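Local coordinates for ferrous iron uptake transporter protein B (Streptococcus thermophilus, PDB 3TAH) that probably takes up ferrous iron across the cell membrane in a GTP-driven process, here represented by its cytosolic G-protein domain and helical domain, at residues A[110-118]-A[136-147]; A[94-105]-A[246-257]. The protein carries 1 engineered substitution. All coordinates share one frame; numbering follows the deposited sequence.

Interaction 1 of 2, residues A[110-118]-A[136-147]; sequences VTIALNMID and LGVPVVATSALK. With BGO (3'-O-(N-methylanthraniloyl)guanosine-5'-diphosphate), chain C.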
loop_
_atom_site.group_PDB
_atom_site.type_symbol
_atom_site.label_atom_id
_atom_site.label_comp_id
_atom_site.label_asym_id
_atom_site.label_seq_id
_atom_site.Cartn_x
_atom_site.Cartn_y
_atom_site.Cartn_z
ATOM N N VAL A 110 7.521 -1.113 0.730
ATOM C CA VAL A 110 6.772 -0.705 1.910
ATOM C C VAL A 110 7.547 -1.016 3.186
ATOM O O VAL A 110 8.158 -2.082 3.286
ATOM C CB VAL A 110 5.394 -1.425 1.932
ATOM C CG1 VAL A 110 4.697 -1.264 3.266
ATOM C CG2 VAL A 110 4.535 -0.912 0.767
ATOM N N THR A 111 7.531 -0.066 4.132
ATOM C CA THR A 111 8.017 -0.241 5.500
ATOM C C THR A 111 6.815 0.113 6.398
ATOM O O THR A 111 6.154 1.125 6.166
ATOM C CB THR A 111 9.201 0.682 5.809
ATOM O OG1 THR A 111 10.336 0.293 5.020
ATOM C CG2 THR A 111 9.561 0.636 7.299
ATOM N N ILE A 112 6.522 -0.705 7.408
ATOM C CA ILE A 112 5.343 -0.480 8.259
ATOM C C ILE A 112 5.735 0.117 9.604
ATOM O O ILE A 112 6.624 -0.425 10.255
ATOM C CB ILE A 112 4.545 -1.782 8.500
ATOM C CG1 ILE A 112 3.853 -2.260 7.214
ATOM C CG2 ILE A 112 3.504 -1.586 9.610
ATOM C CD1 ILE A 112 3.147 -3.648 7.366
ATOM N N ALA A 113 5.086 1.224 9.997
ATOM C CA ALA A 113 5.132 1.735 11.369
ATOM C C ALA A 113 3.901 1.106 12.007
ATOM O O ALA A 113 2.776 1.491 11.711
ATOM C CB ALA A 113 5.068 3.272 11.434
ATOM N N LEU A 114 4.135 0.129 12.877
ATOM C CA LEU A 114 3.081 -0.600 13.548
ATOM C C LEU A 114 2.796 0.246 14.777
ATOM O O LEU A 114 3.406 0.035 15.837
ATOM C CB LEU A 114 3.537 -2.026 13.885
ATOM C CG LEU A 114 2.522 -2.913 14.624
ATOM C CD1 LEU A 114 1.317 -3.170 13.732
ATOM C CD2 LEU A 114 3.116 -4.237 15.090
ATOM N N ASN A 115 1.870 1.195 14.595
ATOM C CA ASN A 115 1.595 2.286 15.531
ATOM C C ASN A 115 0.523 1.894 16.566
ATOM O O ASN A 115 -0.127 0.857 16.429
ATOM C CB ASN A 115 1.246 3.564 14.731
ATOM C CG ASN A 115 1.312 4.840 15.567
ATOM O OD1 ASN A 115 2.296 5.090 16.263
ATOM N ND2 ASN A 115 0.264 5.657 15.493
ATOM N N MET A 116 0.339 2.708 17.605
ATOM C CA MET A 116 -0.594 2.406 18.702
ATOM C C MET A 116 -0.143 1.205 19.520
ATOM O O MET A 116 -0.969 0.569 20.181
ATOM C CB MET A 116 -2.008 2.118 18.202
ATOM C CG MET A 116 -2.594 3.205 17.350
ATOM S SD MET A 116 -3.363 4.448 18.396
ATOM C CE MET A 116 -3.853 5.604 17.127
ATOM N N ILE A 117 1.154 0.898 19.486
ATOM C CA ILE A 117 1.675 -0.292 20.154
ATOM C C ILE A 117 1.478 -0.217 21.687
ATOM O O ILE A 117 1.317 -1.247 22.360
ATOM C CB ILE A 117 3.161 -0.572 19.733
ATOM C CG1 ILE A 117 3.445 -2.074 19.763
ATOM C CG2 ILE A 117 4.167 0.226 20.580
ATOM C CD1 ILE A 117 2.716 -2.851 18.659
ATOM N N ASP A 118 1.476 0.999 22.227
ATOM C CA ASP A 118 1.237 1.201 23.669
ATOM C C ASP A 118 -0.201 0.866 24.106
ATOM O O ASP A 118 -0.421 0.491 25.255
ATOM C CB ASP A 118 1.559 2.644 24.065
ATOM C CG ASP A 118 0.689 3.652 23.335
ATOM O OD1 ASP A 118 0.836 3.763 22.104
ATOM O OD2 ASP A 118 -0.145 4.330 23.968
ATOM N N LEU A 136 4.610 -10.859 6.031
ATOM C CA LEU A 136 4.189 -9.790 5.101
ATOM C C LEU A 136 5.217 -9.481 4.017
ATOM O O LEU A 136 4.864 -8.868 3.009
ATOM C CB LEU A 136 3.864 -8.488 5.844
ATOM C CG LEU A 136 2.552 -8.422 6.604
ATOM C CD1 LEU A 136 2.461 -7.091 7.359
ATOM C CD2 LEU A 136 1.337 -8.600 5.666
ATOM N N GLY A 137 6.469 -9.885 4.230
ATOM C CA GLY A 137 7.559 -9.610 3.305
ATOM C C GLY A 137 7.962 -8.140 3.281
ATOM O O GLY A 137 8.455 -7.654 2.267
ATOM N N VAL A 138 7.742 -7.435 4.391
ATOM C CA VAL A 138 8.127 -6.029 4.527
ATOM C C VAL A 138 8.715 -5.778 5.907
ATOM O O VAL A 138 8.344 -6.455 6.868
ATOM C CB VAL A 138 6.954 -5.054 4.347
ATOM C CG1 VAL A 138 6.357 -5.201 2.941
ATOM C CG2 VAL A 138 5.891 -5.210 5.454
ATOM N N PRO A 139 9.625 -4.799 6.014
ATOM C CA PRO A 139 10.082 -4.414 7.347
ATOM C C PRO A 139 8.919 -3.891 8.186
ATOM O O PRO A 139 8.029 -3.216 7.658
ATOM C CB PRO A 139 11.087 -3.281 7.074
ATOM C CG PRO A 139 11.440 -3.385 5.631
ATOM C CD PRO A 139 10.314 -4.060 4.944
ATOM N N VAL A 140 8.930 -4.212 9.478
ATOM C CA VAL A 140 7.939 -3.702 10.417
ATOM C C VAL A 140 8.665 -3.195 11.668
ATOM O O VAL A 140 9.514 -3.903 12.214
ATOM C CB VAL A 140 6.912 -4.792 10.829
ATOM C CG1 VAL A 140 5.855 -4.207 11.767
ATOM C CG2 VAL A 140 6.232 -5.428 9.605
ATOM N N VAL A 141 8.322 -1.991 12.112
ATOM C CA VAL A 141 8.855 -1.393 13.337
ATOM C C VAL A 141 7.696 -0.931 14.228
ATOM O O VAL A 141 6.839 -0.163 13.785
ATOM C CB VAL A 141 9.775 -0.191 13.022
ATOM C CG1 VAL A 141 10.265 0.475 14.322
ATOM C CG2 VAL A 141 10.958 -0.624 12.171
ATOM N N ALA A 142 7.665 -1.398 15.478
ATOM C CA ALA A 142 6.639 -1.007 16.429
ATOM C C ALA A 142 6.877 0.448 16.800
ATOM O O ALA A 142 8.006 0.831 17.122
ATOM C CB ALA A 142 6.670 -1.877 17.676
ATOM N N THR A 143 5.821 1.256 16.729
ATOM C CA THR A 143 5.902 2.654 17.116
ATOM C C THR A 143 4.746 3.059 18.034
ATOM O O THR A 143 3.691 2.416 18.070
ATOM C CB THR A 143 5.886 3.626 15.889
ATOM O OG1 THR A 143 4.622 3.553 15.221
ATOM C CG2 THR A 143 6.989 3.306 14.904
ATOM N N SER A 144 4.983 4.143 18.768
ATOM C CA SER A 144 3.948 4.836 19.533
ATOM C C SER A 144 4.159 6.330 19.331
ATOM O O SER A 144 5.179 6.876 19.758
ATOM C CB SER A 144 4.013 4.498 21.025
ATOM O OG SER A 144 2.994 5.194 21.722
ATOM N N ALA A 145 3.205 6.972 18.657
ATOM C CA ALA A 145 3.224 8.424 18.489
ATOM C C ALA A 145 3.016 9.116 19.846
ATOM O O ALA A 145 3.590 10.176 20.093
ATOM C CB ALA A 145 2.170 8.864 17.462
ATOM N N LEU A 146 2.223 8.516 20.734
ATOM C CA LEU A 146 1.975 9.089 22.070
ATOM C C LEU A 146 3.241 9.055 22.934
ATOM O O LEU A 146 3.733 10.102 23.397
ATOM C CB LEU A 146 0.820 8.360 22.775
ATOM C CG LEU A 146 0.513 8.793 24.223
ATOM C CD1 LEU A 146 0.188 10.276 24.285
ATOM C CD2 LEU A 146 -0.625 7.965 24.785
ATOM N N LYS A 147 3.779 7.855 23.121
ATOM C CA LYS A 147 4.976 7.646 23.933
ATOM C C LYS A 147 6.259 8.100 23.243
ATOM O O LYS A 147 7.304 8.161 23.882
ATOM C CB LYS A 147 5.116 6.174 24.341
ATOM C CG LYS A 147 3.889 5.563 25.023
ATOM C CD LYS A 147 3.528 6.255 26.338
ATOM C CE LYS A 147 2.171 5.795 26.859
ATOM N NZ LYS A 147 1.701 6.662 27.991
HETATM C "C'" BGO C . -6.559 12.167 19.803
HETATM N N1 BGO C . -0.675 5.724 20.710
HETATM C C2 BGO C . -1.823 6.254 21.340
HETATM N N2 BGO C . -2.164 5.840 22.553
HETATM N N3 BGO C . -2.568 7.171 20.701
HETATM C C4 BGO C . -2.204 7.586 19.469
HETATM C C5 BGO C . -1.077 7.097 18.795
HETATM C C6 BGO C . -0.285 6.142 19.433
HETATM O O6 BGO C . 0.730 5.665 18.909
HETATM N N7 BGO C . -1.028 7.721 17.619
HETATM C C8 BGO C . -2.060 8.562 17.521
HETATM N N9 BGO C . -2.760 8.470 18.659
HETATM P PA BGO C . -4.158 10.864 14.267
HETATM P PB BGO C . -4.594 10.164 11.471
HETATM C "C1'" BGO C . -7.454 12.279 21.056
HETATM O "O1'" BGO C . -6.045 13.160 19.304
HETATM O O1A BGO C . -2.723 11.139 14.146
HETATM C C1B BGO C . -3.963 9.128 19.070
HETATM O O1B BGO C . -4.203 8.891 10.866
HETATM C "C2'" BGO C . -7.523 13.470 21.794
HETATM N "N2'" BGO C . -6.835 14.564 21.454
HETATM O "O2'" BGO C . -3.653 11.382 19.664
HETATM O O2A BGO C . -5.138 11.999 14.260
HETATM C C2B BGO C . -4.189 10.504 18.695
HETATM O O2B BGO C . -3.692 11.273 11.217
HETATM C "C3'" BGO C . -8.345 13.507 22.917
HETATM O "O3'" BGO C . -6.320 10.998 19.272
HETATM O O3A BGO C . -4.629 9.856 13.083
HETATM C C3B BGO C . -5.435 11.031 18.136
HETATM O O3B BGO C . -6.035 10.507 11.238
HETATM C "C4'" BGO C . -9.068 12.395 23.305
HETATM O "O4'" BGO C . -5.012 8.585 18.191
HETATM C C4B BGO C . -5.851 9.685 17.546
HETATM C "C5'" BGO C . -9.005 11.210 22.583
HETATM O "O5'" BGO C . -4.394 9.991 15.600
HETATM C C5B BGO C . -5.699 9.562 16.020
HETATM C "C6'" BGO C . -8.188 11.155 21.447
HETATM C "CM'" BGO C . -7.234 15.924 21.860
#
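D118 and S144 meet through a short bond, OG donating to OD1 at 2.6 Å, and the hydroxyl arrives from above the carboxylate, 69° out of its plane. D118 OD1 also takes N1 of the bound nucleotide at 2.8 Å on a nearly straight path (178°), while OD2 takes N2. D118 CG stands between its backbone N and carbonyl carbon (chi1 61°), which directs the carboxylate to S144 and the base together. S144 OG in turn accepts from K147 N, an ST motif; the serine lines the nucleotide pocket itself and also supports the aspartate that reads the guanine.

The other polar pair, N115 and T143, crosses at about a right angle, T143 OG1 donating to N115 OD1 at 3.0 Å. With its oxygen so engaged, the N115 amide presents ND2 to guanine N7, and the same nitrogen bonds S14 O of the P-loop. A145 N reaches guanine O6 at 2.8 Å and has a second, weak bond to N115 OD1. N115 to D118 and S144 to L146 thus correspond to the NxxD and SAK-type guanine-specificity motifs of GTPases.

Farther back, strands 110-115 and 140-142 pair in parallel: I112 N and L114 N donate to P139 O and V141 O, and I112 O and L114 O accept from V141 N and T143 N. The side chains of I112 and V140 run alongside each other on one face of the sheet, while I112 CD1 runs crosswise onto L136 CD1 at 3.5 Å.

Strand 140-142 closes one border of the sheet, with 83-89 bonded to the far side of 110-115. Helix 151-159 packs on T111, P139 and V141, and helix 16-24 on A113, N115 and A145.

Interaction 2 of 2, residues A[94-105]-A[246-257]; sequences ERNLYLTTQLIE and INERYAFIERVC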
loop_
_atom_site.group_PDB
_atom_site.type_symbol
_atom_site.label_atom_id
_atom_site.label_comp_id
_atom_site.label_asym_id
_atom_site.label_seq_id
_atom_site.Cartn_x
_atom_site.Cartn_y
_atom_site.Cartn_z
ATOM N N GLU A 94 -5.960 -6.390 11.176
ATOM C CA GLU A 94 -6.483 -6.970 9.932
ATOM C C GLU A 94 -7.131 -5.930 9.012
ATOM O O GLU A 94 -6.869 -5.934 7.804
ATOM C CB GLU A 94 -7.419 -8.155 10.219
ATOM C CG GLU A 94 -6.656 -9.338 10.828
ATOM C CD GLU A 94 -7.429 -10.645 10.853
ATOM O OE1 GLU A 94 -8.552 -10.718 10.304
ATOM O OE2 GLU A 94 -6.889 -11.615 11.432
ATOM N N ARG A 95 -7.960 -5.052 9.577
ATOM C CA ARG A 95 -8.618 -3.985 8.818
ATOM C C ARG A 95 -7.605 -3.034 8.173
ATOM O O ARG A 95 -7.800 -2.635 7.035
ATOM C CB ARG A 95 -9.597 -3.171 9.684
ATOM C CG ARG A 95 -10.327 -2.045 8.910
ATOM C CD ARG A 95 -11.516 -1.410 9.672
ATOM N NE ARG A 95 -11.082 -0.574 10.787
ATOM C CZ ARG A 95 -11.851 -0.169 11.806
ATOM N NH1 ARG A 95 -13.132 -0.504 11.897
ATOM N NH2 ARG A 95 -11.315 0.588 12.764
ATOM N N ASN A 96 -6.554 -2.679 8.909
ATOM C CA ASN A 96 -5.504 -1.793 8.400
ATOM C C ASN A 96 -4.640 -2.426 7.291
ATOM O O ASN A 96 -4.196 -1.722 6.377
ATOM C CB ASN A 96 -4.590 -1.304 9.525
ATOM C CG ASN A 96 -5.202 -0.178 10.344
ATOM O OD1 ASN A 96 -4.641 0.927 10.422
ATOM N ND2 ASN A 96 -6.334 -0.447 10.970
ATOM N N LEU A 97 -4.403 -3.740 7.375
ATOM C CA LEU A 97 -3.561 -4.429 6.380
ATOM C C LEU A 97 -4.242 -4.593 5.016
ATOM O O LEU A 97 -3.585 -4.937 4.039
ATOM C CB LEU A 97 -3.061 -5.791 6.890
ATOM C CG LEU A 97 -2.098 -5.768 8.084
ATOM C CD1 LEU A 97 -1.877 -7.181 8.568
ATOM C CD2 LEU A 97 -0.744 -5.074 7.738
ATOM N N TYR A 98 -5.550 -4.358 4.942
ATOM C CA TYR A 98 -6.250 -4.377 3.661
ATOM C C TYR A 98 -5.596 -3.398 2.686
ATOM O O TYR A 98 -5.217 -3.764 1.566
ATOM C CB TYR A 98 -7.729 -4.069 3.874
ATOM C CG TYR A 98 -8.571 -4.209 2.638
ATOM C CD1 TYR A 98 -9.065 -5.452 2.240
ATOM C CD2 TYR A 98 -8.895 -3.099 1.869
ATOM C CE1 TYR A 98 -9.831 -5.584 1.116
ATOM C CE2 TYR A 98 -9.675 -3.228 0.737
ATOM C CZ TYR A 98 -10.133 -4.472 0.374
ATOM O OH TYR A 98 -10.897 -4.600 -0.739
ATOM N N LEU A 99 -5.426 -2.163 3.133
ATOM C CA LEU A 99 -4.698 -1.167 2.357
ATOM C C LEU A 99 -3.242 -1.610 2.103
ATOM O O LEU A 99 -2.738 -1.471 1.000
ATOM C CB LEU A 99 -4.698 0.185 3.078
ATOM C CG LEU A 99 -3.951 1.338 2.394
ATOM C CD1 LEU A 99 -4.567 1.721 1.034
ATOM C CD2 LEU A 99 -3.883 2.544 3.319
ATOM N N THR A 100 -2.579 -2.140 3.133
ATOM C CA THR A 100 -1.187 -2.527 3.042
ATOM C C THR A 100 -0.942 -3.452 1.843
ATOM O O THR A 100 0.028 -3.266 1.090
ATOM C CB THR A 100 -0.738 -3.219 4.341
ATOM O OG1 THR A 100 -0.999 -2.360 5.463
ATOM C CG2 THR A 100 0.742 -3.587 4.255
ATOM N N THR A 101 -1.833 -4.428 1.647
ATOM C CA THR A 101 -1.655 -5.374 0.533
ATOM C C THR A 101 -1.623 -4.637 -0.810
ATOM O O THR A 101 -0.844 -4.963 -1.707
ATOM C CB THR A 101 -2.731 -6.500 0.525
ATOM O OG1 THR A 101 -4.043 -5.951 0.334
ATOM C CG2 THR A 101 -2.689 -7.342 1.816
ATOM N N GLN A 102 -2.465 -3.625 -0.940
ATOM C CA GLN A 102 -2.517 -2.821 -2.147
ATOM C C GLN A 102 -1.299 -1.930 -2.333
ATOM O O GLN A 102 -0.841 -1.735 -3.458
ATOM C CB GLN A 102 -3.786 -1.973 -2.151
ATOM C CG GLN A 102 -5.073 -2.777 -2.123
ATOM C CD GLN A 102 -6.269 -1.890 -1.924
ATOM O OE1 GLN A 102 -6.474 -0.963 -2.702
ATOM N NE2 GLN A 102 -7.057 -2.146 -0.878
ATOM N N LEU A 103 -0.788 -1.390 -1.227
ATOM C CA LEU A 103 0.448 -0.602 -1.250
ATOM C C LEU A 103 1.641 -1.435 -1.736
ATOM O O LEU A 103 2.423 -0.964 -2.570
ATOM C CB LEU A 103 0.733 0.011 0.120
ATOM C CG LEU A 103 -0.321 0.998 0.652
ATOM C CD1 LEU A 103 -0.029 1.362 2.118
ATOM C CD2 LEU A 103 -0.439 2.272 -0.216
ATOM N N ILE A 104 1.772 -2.671 -1.241
ATOM C CA ILE A 104 2.866 -3.552 -1.662
ATOM C C ILE A 104 2.815 -3.750 -3.176
ATOM O O ILE A 104 3.839 -3.739 -3.854
ATOM C CB ILE A 104 2.831 -4.916 -0.909
ATOM C CG1 ILE A 104 3.091 -4.707 0.596
ATOM C CG2 ILE A 104 3.873 -5.891 -1.494
ATOM C CD1 ILE A 104 2.822 -5.927 1.506
ATOM N N GLU A 105 1.606 -3.923 -3.702
ATOM C CA GLU A 105 1.393 -4.204 -5.121
ATOM C C GLU A 105 1.796 -3.052 -6.059
ATOM O O GLU A 105 2.026 -3.282 -7.246
ATOM C CB GLU A 105 -0.061 -4.610 -5.342
ATOM C CG GLU A 105 -0.337 -5.980 -4.709
ATOM C CD GLU A 105 -1.800 -6.294 -4.500
ATOM O OE1 GLU A 105 -2.668 -5.422 -4.737
ATOM O OE2 GLU A 105 -2.077 -7.441 -4.093
ATOM N N ILE A 246 -11.320 -9.049 -2.957
ATOM C CA ILE A 246 -11.576 -8.698 -1.560
ATOM C C ILE A 246 -11.371 -9.892 -0.641
ATOM O O ILE A 246 -10.658 -9.796 0.361
ATOM C CB ILE A 246 -13.018 -8.161 -1.354
ATOM C CG1 ILE A 246 -13.198 -6.777 -1.983
ATOM C CG2 ILE A 246 -13.340 -8.087 0.117
ATOM C CD1 ILE A 246 -14.664 -6.280 -1.935
ATOM N N ASN A 247 -11.980 -11.023 -1.001
ATOM C CA ASN A 247 -11.879 -12.234 -0.187
ATOM C C ASN A 247 -10.445 -12.732 -0.108
ATOM O O ASN A 247 -9.995 -13.145 0.962
ATOM C CB ASN A 247 -12.811 -13.339 -0.729
ATOM C CG ASN A 247 -14.282 -12.990 -0.596
ATOM O OD1 ASN A 247 -14.656 -12.142 0.212
ATOM N ND2 ASN A 247 -15.134 -13.657 -1.388
ATOM N N GLU A 248 -9.724 -12.691 -1.242
ATOM C CA GLU A 248 -8.316 -13.120 -1.269
ATOM C C GLU A 248 -7.423 -12.220 -0.419
ATOM O O GLU A 248 -6.540 -12.736 0.269
ATOM C CB GLU A 248 -7.766 -13.245 -2.703
ATOM C CG GLU A 248 -8.339 -14.421 -3.486
ATOM C CD GLU A 248 -8.120 -15.767 -2.813
ATOM O OE1 GLU A 248 -7.016 -16.046 -2.327
ATOM O OE2 GLU A 248 -9.074 -16.556 -2.779
ATOM N N ARG A 249 -7.632 -10.900 -0.454
ATOM C CA ARG A 249 -6.872 -9.990 0.415
ATOM C C ARG A 249 -7.053 -10.347 1.894
ATOM O O ARG A 249 -6.089 -10.534 2.618
ATOM C CB ARG A 249 -7.238 -8.514 0.182
ATOM C CG ARG A 249 -6.878 -7.960 -1.172
ATOM C CD ARG A 249 -7.130 -6.443 -1.279
ATOM N NE ARG A 249 -6.932 -6.000 -2.660
ATOM C CZ ARG A 249 -5.742 -5.880 -3.245
ATOM N NH1 ARG A 249 -4.619 -6.135 -2.576
ATOM N NH2 ARG A 249 -5.671 -5.491 -4.517
ATOM N N TYR A 250 -8.298 -10.452 2.340
ATOM C CA TYR A 250 -8.572 -10.823 3.732
ATOM C C TYR A 250 -8.086 -12.217 4.103
ATOM O O TYR A 250 -7.603 -12.402 5.214
ATOM C CB TYR A 250 -10.060 -10.638 4.092
ATOM C CG TYR A 250 -10.439 -9.188 4.267
ATOM C CD1 TYR A 250 -9.859 -8.413 5.266
ATOM C CD2 TYR A 250 -11.387 -8.580 3.440
ATOM C CE1 TYR A 250 -10.196 -7.068 5.424
ATOM C CE2 TYR A 250 -11.727 -7.243 3.598
ATOM C CZ TYR A 250 -11.130 -6.490 4.590
ATOM O OH TYR A 250 -11.468 -5.162 4.757
ATOM N N ALA A 251 -8.172 -13.184 3.192
ATOM C CA ALA A 251 -7.643 -14.529 3.481
ATOM C C ALA A 251 -6.127 -14.485 3.732
ATOM O O ALA A 251 -5.628 -15.070 4.710
ATOM C CB ALA A 251 -8.025 -15.517 2.380
ATOM N N PHE A 252 -5.402 -13.781 2.859
ATOM C CA PHE A 252 -3.968 -13.590 3.012
ATOM C C PHE A 252 -3.635 -12.948 4.357
ATOM O O PHE A 252 -2.765 -13.425 5.098
ATOM C CB PHE A 252 -3.425 -12.719 1.876
ATOM C CG PHE A 252 -2.012 -12.275 2.097
ATOM C CD1 PHE A 252 -0.942 -13.116 1.785
ATOM C CD2 PHE A 252 -1.741 -11.008 2.606
ATOM C CE1 PHE A 252 0.367 -12.703 1.997
ATOM C CE2 PHE A 252 -0.438 -10.593 2.815
ATOM C CZ PHE A 252 0.616 -11.438 2.508
ATOM N N ILE A 253 -4.341 -11.856 4.660
ATOM C CA ILE A 253 -4.176 -11.114 5.918
ATOM C C ILE A 253 -4.419 -12.014 7.135
ATOM O O ILE A 253 -3.620 -12.002 8.072
ATOM C CB ILE A 253 -5.092 -9.884 5.971
ATOM C CG1 ILE A 253 -4.652 -8.848 4.941
ATOM C CG2 ILE A 253 -5.089 -9.227 7.366
ATOM C CD1 ILE A 253 -5.727 -7.820 4.660
ATOM N N GLU A 254 -5.503 -12.785 7.115
ATOM C CA GLU A 254 -5.777 -13.706 8.222
ATOM C C GLU A 254 -4.675 -14.749 8.410
ATOM O O GLU A 254 -4.276 -15.019 9.565
ATOM C CB GLU A 254 -7.145 -14.384 8.050
ATOM C CG GLU A 254 -8.308 -13.411 8.173
ATOM C CD GLU A 254 -9.667 -14.068 8.145
ATOM O OE1 GLU A 254 -9.797 -15.265 8.511
ATOM O OE2 GLU A 254 -10.621 -13.361 7.767
ATOM N N ARG A 255 -4.196 -15.321 7.299
ATOM C CA ARG A 255 -3.104 -16.304 7.312
ATOM C C ARG A 255 -1.842 -15.699 7.906
ATOM O O ARG A 255 -1.226 -16.279 8.800
ATOM C CB ARG A 255 -2.797 -16.839 5.904
ATOM C CG ARG A 255 -3.826 -17.795 5.305
ATOM C CD ARG A 255 -3.280 -18.536 4.064
ATOM N NE ARG A 255 -2.911 -17.669 2.929
ATOM C CZ ARG A 255 -3.722 -17.217 1.971
ATOM N NH1 ARG A 255 -5.020 -17.505 1.956
ATOM N NH2 ARG A 255 -3.224 -16.439 0.999
ATOM N N VAL A 256 -1.472 -14.509 7.436
ATOM C CA VAL A 256 -0.306 -13.808 7.968
ATOM C C VAL A 256 -0.451 -13.543 9.467
ATOM O O VAL A 256 0.472 -13.850 10.243
ATOM C CB VAL A 256 -0.057 -12.471 7.230
ATOM C CG1 VAL A 256 1.034 -11.676 7.947
ATOM C CG2 VAL A 256 0.307 -12.734 5.764
ATOM N N CYS A 257 -1.592 -12.993 9.882
ATOM C CA CYS A 257 -1.789 -12.653 11.297
ATOM C C CYS A 257 -1.789 -13.896 12.194
ATOM O O CYS A 257 -1.257 -13.848 13.299
ATOM C CB CYS A 257 -3.043 -11.804 11.509
ATOM S SG CYS A 257 -2.902 -10.172 10.732
HETATM O O HOH W 1 -5.677 -14.522 11.739
HETATM O O HOH W 2 -9.741 -5.600 -2.953
#
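The torsions of R249 and T101 set up the polar half of this contact: the R249 chain is stretched out, its second and third torsions both anti, which carries its guanidinium across to helix 93-105, and T101 holds OG1 between its backbone N and carbonyl carbon (chi1 63°). There OG1 donates to Y98 O and accepts from R249 NH1 at 3.0 Å. R249 then grips E105 end-on, NH1 and NH2 both reaching OE1, which lies in the guanidinium plane; the NH2 bond, 3.0 Å to OE1, uses the syn lone pair. E105 OE2 is held by Y174 OH, so both carboxylate oxygens have partners. Q102 CG sits 3.3 Å above the guanidinium plane, over its centre, leaving the Q102 amide to M62 and S61. R249 is accordingly a knob among Y98, T101, Q102 and E105.

Y98 has CG anti to its backbone N (chi1 -174°), and its ring extends between R249 and Y250. R249 CD lies over one face, a CH-pi contact 4.1 Å from the ring centroid, while a water links Y98 OH to R249 NE. The Y98 and Y250 rings are strongly offset, their planes only moderately tilted and their centroids 4.8 Å apart, and Y98 CD1 lies over one face of Y250, displaced toward its rim. I253 packs against the backbone of helix 93-105, CD1 lying 3.5 Å from Y98 N.

The short helical segments cross at 114°, their axes 9.6 Å apart. This is an interdomain interface, in which helix 241-259 of the FeoB cytosolic helical domain lies across helix 93-105 of the P-loop GTPase domain.

The centres of interactions 1 and 2 lie about 16 Å apart, and the two make direct contact. Along the chain the order is 94-105, 110-118, 136-147, 246-257, so both halves of interaction 1 fall between the halves of interaction 2. Helix 93-105 leads straight into strand 110-115, and V110 CG2 packs 3.8 Å from I104 N. L136 provides a further junction, its CD1 meeting L97 CD2 and its CG meeting V256 CG1. Interaction 1 belongs wholly to the GTPase domain and reaches the guanine site, whereas interaction 2 joins that domain to the helical one. They meet at V110 and L136, remote from the guanine, so the domain interface adjoins that end of the strand pair.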